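Local coordinates for hypothetical sugar ABC-transporter sugar binding protein (Arthrobacter globiformis, PDB 7BVT), which probably serves as the substrate-binding protein of an ABC transporter, capturing cyclic alpha-maltosyl-1,6-maltose for uptake into the cell, at residues Pro136-Asn141 with Met334-Leu338. Numbering follows the deposited sequence.
Sequences PVSANN and MLPVL. With GLC (alpha-D-glucopyranose), chain B.
V337 turns its CG1 methyl into the bend of 136-141: it lies 3.6 Å from S138 C and 3.8 Å from P136 CB, while CG2 sits against the carbonyl oxygen of P136, a buried atom without a polar partner. At A139 the contact passes to backbone; L335 N donates to A139 O at 2.8 Å (N-H...O angle 150°), and the return bond from A139 N is weak. M334 and L335 diverge from there. The chi3 bend (-75°) folds M334 CE back to 3.6 Å from S138 CB, with SD equally close to that carbon, beside the hydroxyl that E297 binds. L335 runs the other way, its side chain about perpendicular to that of N141, with CD1 3.4 Å from N141 ND2, an amide nitrogen hydrogen-bonded to Y361 O. N140 points its amide to the glucose, ND2 donating almost straight to O2 (2.9 Å, 174°); D90 and R371 also bind this sugar. With an alanine in place of N140, glucose O2 would probably lose this donor, weakening the grip on the glycan. The loop 334-338, linking helices 322-332 and 339-342, thus packs against 136-141, which leads from strand 131-136 toward strand 140-147; N140 backbone hydrogen-bonds to G295 of strand 292-301.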
ATOM      1  N   PRO A 136     -11.415   2.740  -2.830  1.00 15.24           N
ATOM      2  CA  PRO A 136     -10.404   1.905  -3.475  1.00 15.20           C
ATOM      3  C   PRO A 136     -11.025   1.045  -4.574  1.00 15.15           C
ATOM      4  O   PRO A 136     -12.101   0.534  -4.440  1.00 16.11           O
ATOM      5  CB  PRO A 136      -9.908   1.038  -2.321  1.00 15.87           C
ATOM      6  CG  PRO A 136     -11.081   0.920  -1.403  1.00 15.62           C
ATOM      7  CD  PRO A 136     -11.687   2.299  -1.460  1.00 16.35           C
ATOM      8  N   VAL A 137     -10.280   0.881  -5.665  1.00 14.87           N
ATOM      9  CA  VAL A 137     -10.634  -0.033  -6.772  1.00 15.16           C
ATOM     10  C   VAL A 137      -9.551  -1.070  -6.976  1.00 15.63           C
ATOM     11  O   VAL A 137      -9.784  -1.994  -7.761  1.00 17.30           O
ATOM     12  CB  VAL A 137     -10.914   0.750  -8.059  1.00 16.48           C
ATOM     13  CG1 VAL A 137     -12.206   1.524  -7.868  1.00 18.00           C
ATOM     14  CG2 VAL A 137      -9.781   1.652  -8.484  1.00 17.15           C
ATOM     15  N   SER A 138      -8.439  -0.984  -6.252  1.00 15.57           N
ATOM     16  CA  SER A 138      -7.474  -2.102  -6.138  1.00 17.29           C
ATOM     17  C   SER A 138      -6.780  -1.977  -4.787  1.00 15.79           C
ATOM     18  O   SER A 138      -6.888  -0.890  -4.164  1.00 16.31           O
ATOM     19  CB  SER A 138      -6.460  -2.059  -7.214  1.00 17.31           C
ATOM     20  OG  SER A 138      -5.575  -0.984  -7.031  1.00 19.26           O
ATOM     21  N   ALA A 139      -6.176  -3.030  -4.313  1.00 16.96           N
ATOM     22  CA  ALA A 139      -5.403  -2.951  -3.057  1.00 17.08           C
ATOM     23  C   ALA A 139      -4.177  -3.834  -3.167  1.00 17.02           C
ATOM     24  O   ALA A 139      -4.094  -4.733  -3.994  1.00 17.90           O
ATOM     25  CB  ALA A 139      -6.258  -3.362  -1.893  1.00 17.30           C
ATOM     26  N   ASN A 140      -3.213  -3.520  -2.326  1.00 16.79           N
ATOM     27  CA  ASN A 140      -2.002  -4.318  -2.111  1.00 16.66           C
ATOM     28  C   ASN A 140      -1.550  -4.049  -0.678  1.00 15.55           C
ATOM     29  O   ASN A 140      -2.092  -3.135   0.009  1.00 16.23           O
ATOM     30  CB  ASN A 140      -0.938  -3.987  -3.145  1.00 17.40           C
ATOM     31  CG  ASN A 140      -0.500  -2.539  -3.147  1.00 19.28           C
ATOM     32  OD1 ASN A 140      -0.058  -2.032  -2.119  1.00 19.94           O
ATOM     33  ND2 ASN A 140      -0.470  -1.918  -4.307  1.00 22.93           N
ATOM     34  N   ASN A 141      -0.640  -4.868  -0.189  1.00 15.65           N
ATOM     35  CA  ASN A 141      -0.072  -4.673   1.145  1.00 16.22           C
ATOM     36  C   ASN A 141       1.298  -5.321   1.227  1.00 16.80           C
ATOM     37  O   ASN A 141       1.765  -5.978   0.281  1.00 17.22           O
ATOM     38  CB  ASN A 141      -1.049  -5.060   2.262  1.00 14.48           C
ATOM     39  CG  ASN A 141      -1.303  -6.543   2.357  1.00 16.70           C
ATOM     40  OD1 ASN A 141      -0.373  -7.370   2.372  1.00 17.51           O
ATOM     41  ND2 ASN A 141      -2.562  -6.889   2.500  1.00 15.96           N
ATOM     42  N   MET A 334      -4.000  -8.186  -7.979  1.00 20.81           N
ATOM     43  CA  MET A 334      -4.243  -7.166  -6.929  1.00 19.49           C
ATOM     44  C   MET A 334      -5.200  -7.748  -5.912  1.00 19.17           C
ATOM     45  O   MET A 334      -5.949  -8.672  -6.187  1.00 19.58           O
ATOM     46  CB  MET A 334      -4.718  -5.825  -7.508  1.00 19.10           C
ATOM     47  CG  MET A 334      -3.672  -5.301  -8.441  1.00 21.44           C
ATOM     48  SD  MET A 334      -3.748  -3.595  -8.964  1.00 25.63           S
ATOM     49  CE  MET A 334      -5.103  -3.834 -10.086  1.00 22.12           C
ATOM     50  N   LEU A 335      -5.104  -7.276  -4.668  1.00 16.60           N
ATOM     51  CA  LEU A 335      -5.953  -7.825  -3.606  1.00 17.94           C
ATOM     52  C   LEU A 335      -7.339  -7.195  -3.694  1.00 17.54           C
ATOM     53  O   LEU A 335      -7.459  -6.024  -4.051  1.00 17.55           O
ATOM     54  CB  LEU A 335      -5.323  -7.522  -2.242  1.00 16.47           C
ATOM     55  CG  LEU A 335      -3.885  -7.971  -2.085  1.00 17.57           C
ATOM     56  CD1 LEU A 335      -3.355  -7.623  -0.722  1.00 19.26           C
ATOM     57  CD2 LEU A 335      -3.754  -9.475  -2.298  1.00 18.71           C
ATOM     58  N   PRO A 336      -8.400  -7.941  -3.339  1.00 17.99           N
ATOM     59  CA  PRO A 336      -9.741  -7.421  -3.473  1.00 18.61           C
ATOM     60  C   PRO A 336      -9.961  -6.320  -2.440  1.00 18.44           C
ATOM     61  O   PRO A 336      -9.484  -6.416  -1.310  1.00 19.61           O
ATOM     62  CB  PRO A 336     -10.696  -8.569  -3.202  1.00 20.16           C
ATOM     63  CG  PRO A 336      -9.842  -9.735  -2.844  1.00 25.48           C
ATOM     64  CD  PRO A 336      -8.392  -9.363  -2.958  1.00 20.58           C
ATOM     65  N   VAL A 337     -10.743  -5.335  -2.805  1.00 16.65           N
ATOM     66  CA  VAL A 337     -11.034  -4.214  -1.869  1.00 16.42           C
ATOM     67  C   VAL A 337     -12.224  -4.534  -0.946  1.00 16.94           C
ATOM     68  O   VAL A 337     -12.445  -3.766   0.010  1.00 16.98           O
ATOM     69  CB  VAL A 337     -11.263  -2.900  -2.642  1.00 16.94           C
ATOM     70  CG1 VAL A 337     -10.044  -2.556  -3.468  1.00 17.51           C
ATOM     71  CG2 VAL A 337     -12.504  -2.915  -3.506  1.00 16.09           C
ATOM     72  N   LEU A 338     -13.010  -5.562  -1.253  1.00 16.35           N
ATOM     73  CA  LEU A 338     -14.185  -5.968  -0.484  1.00 18.48           C
ATOM     74  C   LEU A 338     -13.766  -6.997   0.567  1.00 18.12           C
ATOM     75  O   LEU A 338     -13.105  -7.977   0.218  1.00 18.67           O
ATOM     76  CB  LEU A 338     -15.224  -6.555  -1.429  1.00 18.40           C
ATOM     77  CG  LEU A 338     -15.775  -5.619  -2.484  1.00 17.86           C
ATOM     78  CD1 LEU A 338     -16.796  -6.334  -3.362  1.00 19.40           C
ATOM     79  CD2 LEU A 338     -16.468  -4.415  -1.856  1.00 20.29           C
TER
HETATM   80  C1  GLC B   2       2.982   0.732  -3.946  1.00 26.87           C
HETATM   81  C2  GLC B   2       1.668   1.190  -3.393  1.00 25.75           C
HETATM   82  C3  GLC B   2       1.724   2.658  -3.051  1.00 25.80           C
HETATM   83  C4  GLC B   2       2.916   2.884  -2.108  1.00 24.40           C
HETATM   84  C5  GLC B   2       4.203   2.467  -2.809  1.00 24.92           C
HETATM   85  C6  GLC B   2       5.412   2.649  -1.874  1.00 26.69           C
HETATM   86  O2  GLC B   2       0.657   0.801  -4.305  1.00 25.85           O
HETATM   87  O3  GLC B   2       0.469   3.052  -2.470  1.00 25.47           O
HETATM   88  O4  GLC B   2       3.057   4.247  -1.757  1.00 26.87           O
HETATM   89  O5  GLC B   2       4.112   1.095  -3.103  1.00 24.65           O
HETATM   90  O6  GLC B   2       6.581   2.728  -2.685  1.00 28.65           O